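Local coordinates for outer membrane protein Omp121 (Bacteroides thetaiotaomicron, PDB 5FQ8) that probably acts as a TonB-dependent transporter that carries nutrients across the bacterial outer membrane, and binds calcium and magnesium ions, at residues Pro760-Asp772 with Gly888-Val900. Residues are numbered along the deposited sequence; the frame is centred on the assembly and turned at random.
Sequences PVGVFKAQVAERD and GDGGSDMGSCFLV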
ATOM      1  N   PRO B 760      -9.555 -41.859  -6.828  1.00 28.61           N
ATOM      2  CA  PRO B 760     -10.500 -40.794  -7.149  1.00 28.24           C
ATOM      3  C   PRO B 760      -9.897 -39.430  -6.894  1.00 27.68           C
ATOM      4  O   PRO B 760      -8.896 -39.283  -6.197  1.00 35.96           O
ATOM      5  CB  PRO B 760     -11.675 -41.061  -6.199  1.00 28.20           C
ATOM      6  CG  PRO B 760     -11.543 -42.435  -5.782  1.00 28.68           C
ATOM      7  CD  PRO B 760     -10.071 -42.714  -5.750  1.00 28.78           C
ATOM      8  N   VAL B 761     -10.529 -38.417  -7.478  1.00 27.41           N
ATOM      9  CA  VAL B 761     -10.098 -37.052  -7.223  1.00 26.89           C
ATOM     10  C   VAL B 761     -10.307 -36.723  -5.760  1.00 36.91           C
ATOM     11  O   VAL B 761     -11.370 -36.993  -5.195  1.00 31.32           O
ATOM     12  CB  VAL B 761     -10.862 -36.073  -8.115  1.00 26.73           C
ATOM     13  CG1 VAL B 761     -10.794 -34.722  -7.521  1.00 26.19           C
ATOM     14  CG2 VAL B 761     -10.263 -36.044  -9.479  1.00 26.97           C
ATOM     15  N   GLY B 762      -9.289 -36.154  -5.134  1.00 26.27           N
ATOM     16  CA  GLY B 762      -9.437 -35.663  -3.783  1.00 25.93           C
ATOM     17  C   GLY B 762      -9.160 -36.672  -2.698  1.00 26.13           C
ATOM     18  O   GLY B 762      -9.900 -36.732  -1.723  1.00 26.04           O
ATOM     19  N   VAL B 763      -8.086 -37.449  -2.828  1.00 26.42           N
ATOM     20  CA  VAL B 763      -7.731 -38.419  -1.804  1.00 26.66           C
ATOM     21  C   VAL B 763      -7.128 -37.714  -0.604  1.00 26.32           C
ATOM     22  O   VAL B 763      -6.311 -36.804  -0.749  1.00 26.06           O
ATOM     23  CB  VAL B 763      -6.755 -39.449  -2.378  1.00 27.13           C
ATOM     24  CG1 VAL B 763      -6.310 -40.392  -1.294  1.00 27.39           C
ATOM     25  CG2 VAL B 763      -7.418 -40.204  -3.483  1.00 31.16           C
ATOM     26  N   PHE B 764      -7.524 -38.131   0.593  1.00 26.36           N
ATOM     27  CA  PHE B 764      -6.992 -37.568   1.829  1.00 26.11           C
ATOM     28  C   PHE B 764      -5.942 -38.486   2.423  1.00 35.74           C
ATOM     29  O   PHE B 764      -6.107 -39.706   2.423  1.00 26.88           O
ATOM     30  CB  PHE B 764      -8.075 -37.373   2.876  1.00 25.96           C
ATOM     31  CG  PHE B 764      -8.859 -36.129   2.719  1.00 25.55           C
ATOM     32  CD1 PHE B 764      -8.461 -34.971   3.339  1.00 25.18           C
ATOM     33  CD2 PHE B 764     -10.013 -36.128   1.979  1.00 25.58           C
ATOM     34  CE1 PHE B 764      -9.188 -33.835   3.220  1.00 24.85           C
ATOM     35  CE2 PHE B 764     -10.753 -35.009   1.864  1.00 25.24           C
ATOM     36  CZ  PHE B 764     -10.340 -33.846   2.486  1.00 24.87           C
ATOM     37  N   LYS B 765      -4.871 -37.886   2.939  1.00 32.02           N
ATOM     38  CA  LYS B 765      -3.902 -38.552   3.795  1.00 26.55           C
ATOM     39  C   LYS B 765      -3.842 -37.820   5.124  1.00 26.28           C
ATOM     40  O   LYS B 765      -3.944 -36.601   5.172  1.00 25.87           O
ATOM     41  CB  LYS B 765      -2.528 -38.583   3.154  1.00 26.71           C
ATOM     42  CG  LYS B 765      -2.414 -39.451   1.937  1.00 27.09           C
ATOM     43  CD  LYS B 765      -1.005 -39.472   1.442  1.00 28.72           C
ATOM     44  CE  LYS B 765      -0.837 -40.387   0.260  1.00 32.03           C
ATOM     45  NZ  LYS B 765       0.581 -40.429  -0.183  1.00 33.87           N
ATOM     46  N   ALA B 766      -3.695 -38.566   6.207  1.00 26.55           N
ATOM     47  CA  ALA B 766      -3.670 -37.965   7.531  1.00 26.36           C
ATOM     48  C   ALA B 766      -2.951 -38.903   8.484  1.00 26.77           C
ATOM     49  O   ALA B 766      -2.810 -40.092   8.214  1.00 27.21           O
ATOM     50  CB  ALA B 766      -5.084 -37.658   8.016  1.00 26.16           C
ATOM     51  N   GLN B 767      -2.488 -38.356   9.603  1.00 26.67           N
ATOM     52  CA  GLN B 767      -1.678 -39.152  10.519  1.00 38.46           C
ATOM     53  C   GLN B 767      -2.558 -40.117  11.305  1.00 27.39           C
ATOM     54  O   GLN B 767      -3.520 -39.711  11.958  1.00 27.20           O
ATOM     55  CB  GLN B 767      -0.849 -38.273  11.460  1.00 26.93           C
ATOM     56  CG  GLN B 767      -1.594 -37.379  12.407  1.00 26.62           C
ATOM     57  CD  GLN B 767      -0.870 -37.175  13.717  1.00 26.76           C
ATOM     58  OE1 GLN B 767       0.266 -37.577  13.868  1.00 27.04           O
ATOM     59  NE2 GLN B 767      -1.533 -36.560  14.675  1.00 26.59           N
ATOM     60  N   VAL B 768      -2.228 -41.400  11.213  1.00 36.85           N
ATOM     61  CA  VAL B 768      -2.863 -42.462  11.966  1.00 28.31           C
ATOM     62  C   VAL B 768      -1.832 -43.016  12.930  1.00 28.71           C
ATOM     63  O   VAL B 768      -0.636 -42.771  12.789  1.00 28.74           O
ATOM     64  CB  VAL B 768      -3.410 -43.565  11.041  1.00 28.65           C
ATOM     65  CG1 VAL B 768      -2.272 -44.303  10.405  1.00 29.03           C
ATOM     66  CG2 VAL B 768      -4.358 -44.516  11.789  1.00 36.00           C
ATOM     67  N   ALA B 769      -2.301 -43.750  13.931  1.00 29.06           N
ATOM     68  CA  ALA B 769      -1.365 -44.303  14.889  1.00 29.50           C
ATOM     69  C   ALA B 769      -0.786 -45.618  14.395  1.00 30.08           C
ATOM     70  O   ALA B 769      -1.338 -46.282  13.520  1.00 30.23           O
ATOM     71  CB  ALA B 769      -2.019 -44.502  16.244  1.00 29.67           C
ATOM     72  N   GLU B 770       0.366 -45.968  14.953  1.00 33.14           N
ATOM     73  CA  GLU B 770       1.039 -47.206  14.595  1.00 31.08           C
ATOM     74  C   GLU B 770       0.308 -48.406  15.190  1.00 33.38           C
ATOM     75  O   GLU B 770      -0.270 -48.336  16.277  1.00 31.62           O
ATOM     76  CB  GLU B 770       2.487 -47.165  15.083  1.00 31.34           C
ATOM     77  CG  GLU B 770       3.330 -48.355  14.665  1.00 32.00           C
ATOM     78  CD  GLU B 770       4.719 -48.358  15.255  1.00 32.33           C
ATOM     79  OE1 GLU B 770       4.974 -47.626  16.223  1.00 32.68           O
ATOM     80  OE2 GLU B 770       5.564 -49.104  14.737  1.00 33.98           O
ATOM     81  N   ARG B 771       0.323 -49.510  14.453  1.00 32.07           N
ATOM     82  CA  ARG B 771      -0.293 -50.753  14.895  1.00 35.31           C
ATOM     83  C   ARG B 771       0.719 -51.883  14.796  1.00 38.40           C
ATOM     84  O   ARG B 771       1.614 -51.861  13.950  1.00 35.35           O
ATOM     85  CB  ARG B 771      -1.531 -51.115  14.066  1.00 32.62           C
ATOM     86  CG  ARG B 771      -2.583 -50.030  13.949  1.00 31.93           C
ATOM     87  CD  ARG B 771      -3.650 -50.152  15.012  1.00 32.00           C
ATOM     88  NE  ARG B 771      -4.584 -49.034  14.954  1.00 32.44           N
ATOM     89  CZ  ARG B 771      -5.758 -48.994  15.572  1.00 31.33           C
ATOM     90  NH1 ARG B 771      -6.174 -50.011  16.305  1.00 31.89           N
ATOM     91  NH2 ARG B 771      -6.522 -47.931  15.444  1.00 30.76           N
ATOM     92  N   ASP B 772       0.576 -52.873  15.663  1.00 41.80           N
ATOM     93  CA  ASP B 772       1.434 -54.045  15.576  1.00 37.10           C
ATOM     94  C   ASP B 772       0.905 -54.948  14.470  1.00 41.45           C
ATOM     95  O   ASP B 772      -0.181 -54.720  13.950  1.00 43.96           O
ATOM     96  CB  ASP B 772       1.519 -54.728  16.940  1.00 35.34           C
ATOM     97  CG  ASP B 772       0.228 -55.367  17.379  1.00 37.59           C
ATOM     98  OD1 ASP B 772      -0.736 -55.430  16.601  1.00 46.80           O
ATOM     99  OD2 ASP B 772       0.189 -55.837  18.529  1.00 36.00           O
ATOM    100  N   GLY B 888      -6.704 -33.720  22.163  1.00 26.67           N
ATOM    101  CA  GLY B 888      -6.233 -32.708  21.241  1.00 26.24           C
ATOM    102  C   GLY B 888      -5.597 -33.324  20.016  1.00 26.18           C
ATOM    103  O   GLY B 888      -5.790 -32.846  18.899  1.00 25.84           O
ATOM    104  N   ASP B 889      -4.836 -34.402  20.208  1.00 26.54           N
ATOM    105  CA  ASP B 889      -4.161 -35.027  19.083  1.00 26.55           C
ATOM    106  C   ASP B 889      -5.117 -35.866  18.266  1.00 26.60           C
ATOM    107  O   ASP B 889      -4.797 -36.218  17.127  1.00 26.54           O
ATOM    108  CB  ASP B 889      -2.990 -35.893  19.548  1.00 26.98           C
ATOM    109  CG  ASP B 889      -1.966 -35.127  20.340  1.00 27.00           C
ATOM    110  OD1 ASP B 889      -1.875 -33.901  20.203  1.00 26.64           O
ATOM    111  OD2 ASP B 889      -1.233 -35.772  21.102  1.00 27.42           O
ATOM    112  N   GLY B 890      -6.276 -36.193  18.823  1.00 27.39           N
ATOM    113  CA  GLY B 890      -7.307 -36.890  18.092  1.00 26.78           C
ATOM    114  C   GLY B 890      -7.478 -38.316  18.551  1.00 27.31           C
ATOM    115  O   GLY B 890      -7.828 -39.188  17.750  1.00 30.85           O
ATOM    116  N   GLY B 891      -7.213 -38.568  19.826  1.00 29.75           N
ATOM    117  CA  GLY B 891      -7.373 -39.891  20.398  1.00 28.26           C
ATOM    118  C   GLY B 891      -6.659 -40.966  19.621  1.00 28.45           C
ATOM    119  O   GLY B 891      -5.680 -40.679  18.936  1.00 28.27           O
ATOM    120  N   SER B 892      -7.160 -42.202  19.674  1.00 28.90           N
ATOM    121  CA  SER B 892      -6.496 -43.267  18.944  1.00 29.22           C
ATOM    122  C   SER B 892      -6.446 -42.992  17.454  1.00 28.88           C
ATOM    123  O   SER B 892      -5.717 -43.674  16.728  1.00 29.09           O
ATOM    124  CB  SER B 892      -7.201 -44.576  19.212  1.00 29.77           C
ATOM    125  OG  SER B 892      -7.263 -44.813  20.603  1.00 30.12           O
ATOM    126  N   ASP B 893      -7.175 -42.001  16.984  1.00 28.39           N
ATOM    127  CA  ASP B 893      -7.233 -41.741  15.564  1.00 28.10           C
ATOM    128  C   ASP B 893      -6.195 -40.736  15.104  1.00 29.05           C
ATOM    129  O   ASP B 893      -5.922 -40.657  13.902  1.00 41.49           O
ATOM    130  CB  ASP B 893      -8.618 -41.220  15.194  1.00 29.70           C
ATOM    131  CG  ASP B 893      -9.594 -42.309  14.922  1.00 28.19           C
ATOM    132  OD1 ASP B 893      -9.182 -43.378  14.435  1.00 28.56           O
ATOM    133  OD2 ASP B 893     -10.787 -42.073  15.195  1.00 28.13           O
ATOM    134  N   MET B 894      -5.626 -39.969  16.025  1.00 27.58           N
ATOM    135  CA  MET B 894      -4.599 -38.938  15.753  1.00 30.74           C
ATOM    136  C   MET B 894      -5.195 -37.916  14.781  1.00 26.74           C
ATOM    137  O   MET B 894      -6.350 -37.503  14.938  1.00 27.45           O
ATOM    138  CB  MET B 894      -3.305 -39.570  15.282  1.00 31.38           C
ATOM    139  CG  MET B 894      -2.801 -40.654  16.200  1.00 31.62           C
ATOM    140  SD  MET B 894      -1.028 -40.826  16.275  1.00 29.50           S
ATOM    141  CE  MET B 894      -0.696 -39.941  17.768  1.00 28.25           C
ATOM    142  N   GLY B 895      -4.437 -37.479  13.786  1.00 26.53           N
ATOM    143  CA  GLY B 895      -4.931 -36.446  12.905  1.00 39.78           C
ATOM    144  C   GLY B 895      -6.160 -36.865  12.122  1.00 32.58           C
ATOM    145  O   GLY B 895      -7.068 -36.060  11.894  1.00 33.87           O
ATOM    146  N   SER B 896      -6.209 -38.125  11.697  1.00 26.45           N
ATOM    147  CA  SER B 896      -7.334 -38.591  10.905  1.00 26.51           C
ATOM    148  C   SER B 896      -8.659 -38.429  11.632  1.00 26.47           C
ATOM    149  O   SER B 896      -9.707 -38.398  10.984  1.00 26.40           O
ATOM    150  CB  SER B 896      -7.119 -40.037  10.539  1.00 27.00           C
ATOM    151  OG  SER B 896      -7.058 -40.787  11.730  1.00 27.36           O
ATOM    152  N   CYS B 897      -8.635 -38.307  12.961  1.00 26.54           N
ATOM    153  CA  CYS B 897      -9.858 -38.066  13.717  1.00 26.53           C
ATOM    154  C   CYS B 897     -10.632 -36.888  13.171  1.00 32.21           C
ATOM    155  O   CYS B 897     -11.858 -36.842  13.290  1.00 41.22           O
ATOM    156  CB  CYS B 897      -9.527 -37.823  15.180  1.00 26.62           C
ATOM    157  SG  CYS B 897     -10.880 -37.257  16.181  1.00 26.57           S
ATOM    158  N   PHE B 898      -9.947 -35.941  12.554  1.00 30.85           N
ATOM    159  CA  PHE B 898     -10.573 -34.691  12.181  1.00 25.35           C
ATOM    160  C   PHE B 898     -10.966 -34.646  10.725  1.00 25.23           C
ATOM    161  O   PHE B 898     -11.460 -33.620  10.269  1.00 24.92           O
ATOM    162  CB  PHE B 898      -9.651 -33.535  12.533  1.00 25.06           C
ATOM    163  CG  PHE B 898      -9.264 -33.512  13.977  1.00 25.20           C
ATOM    164  CD1 PHE B 898     -10.219 -33.355  14.955  1.00 25.28           C
ATOM    165  CD2 PHE B 898      -7.956 -33.668  14.350  1.00 25.30           C
ATOM    166  CE1 PHE B 898      -9.880 -33.345  16.273  1.00 25.45           C
ATOM    167  CE2 PHE B 898      -7.601 -33.647  15.663  1.00 25.47           C
ATOM    168  CZ  PHE B 898      -8.559 -33.489  16.635  1.00 25.55           C
ATOM    169  N   LEU B 899     -10.776 -35.729   9.991  1.00 25.49           N
ATOM    170  CA  LEU B 899     -11.552 -35.954   8.785  1.00 25.52           C
ATOM    171  C   LEU B 899     -12.924 -36.474   9.186  1.00 25.73           C
ATOM    172  O   LEU B 899     -13.030 -37.479   9.896  1.00 26.09           O
ATOM    173  CB  LEU B 899     -10.837 -36.932   7.869  1.00 25.78           C
ATOM    174  CG  LEU B 899      -9.578 -36.341   7.266  1.00 25.57           C
ATOM    175  CD1 LEU B 899      -8.788 -37.400   6.589  1.00 25.91           C
ATOM    176  CD2 LEU B 899      -9.958 -35.278   6.285  1.00 25.23           C
ATOM    177  N   VAL B 900     -13.969 -35.778   8.744  1.00 29.87           N
ATOM    178  CA  VAL B 900     -15.334 -35.998   9.201  1.00 25.72           C
ATOM    179  C   VAL B 900     -16.209 -36.426   8.032  1.00 25.87           C
ATOM    180  O   VAL B 900     -16.024 -35.965   6.902  1.00 25.69           O
ATOM    181  CB  VAL B 900     -15.868 -34.720   9.865  1.00 25.42           C
ATOM    182  CG1 VAL B 900     -17.358 -34.774  10.025  1.00 25.58           C
ATOM    183  CG2 VAL B 900     -15.191 -34.544  11.190  1.00 25.41           C
TER
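The carbonyl O of Gln767 accepts a hydrogen bond from the backbone N of Ser896 at 3.1 Å. The bond is fairly straight at 161°, though the donor sits well out of the carbonyl plane. It ties a small antiparallel sheet, to which strand 763-766 belongs, to the 3-10 turns that lead into strand 899-915 of the TonB-dependent receptor barrel. Those turns follow helix 880-889, which ends in a Schellman motif with Gly890 at the C-prime position. Beside the bond, the methyl CB of Ala766 lies 3.8 Å from CA of Ser896, and CG of Gln767 rests on the backbone of Gly895.

Toward the barrel strand, Leu899 holds one methyl over a face of the Phe764 ring, CD2 standing 3.7 Å from the ring centroid in a CH-pi contact displaced toward the rim. CG of Leu899, anti to its carbonyl carbon (chi1 -69°), forks toward strand 763-766 and turns both methyls on it, so that CD1 touches both CB of Phe764 and CB of Ala766. Val828 touches both Phe764 and Leu899. A serine in place of Phe764 would probably leave CD2 of Leu899 without its aromatic platform and open a gap beside Val828. At the other end, the Met894 chain bends at chi2 and chi3, and its SD meets CB of Ala769 at 3.8 Å.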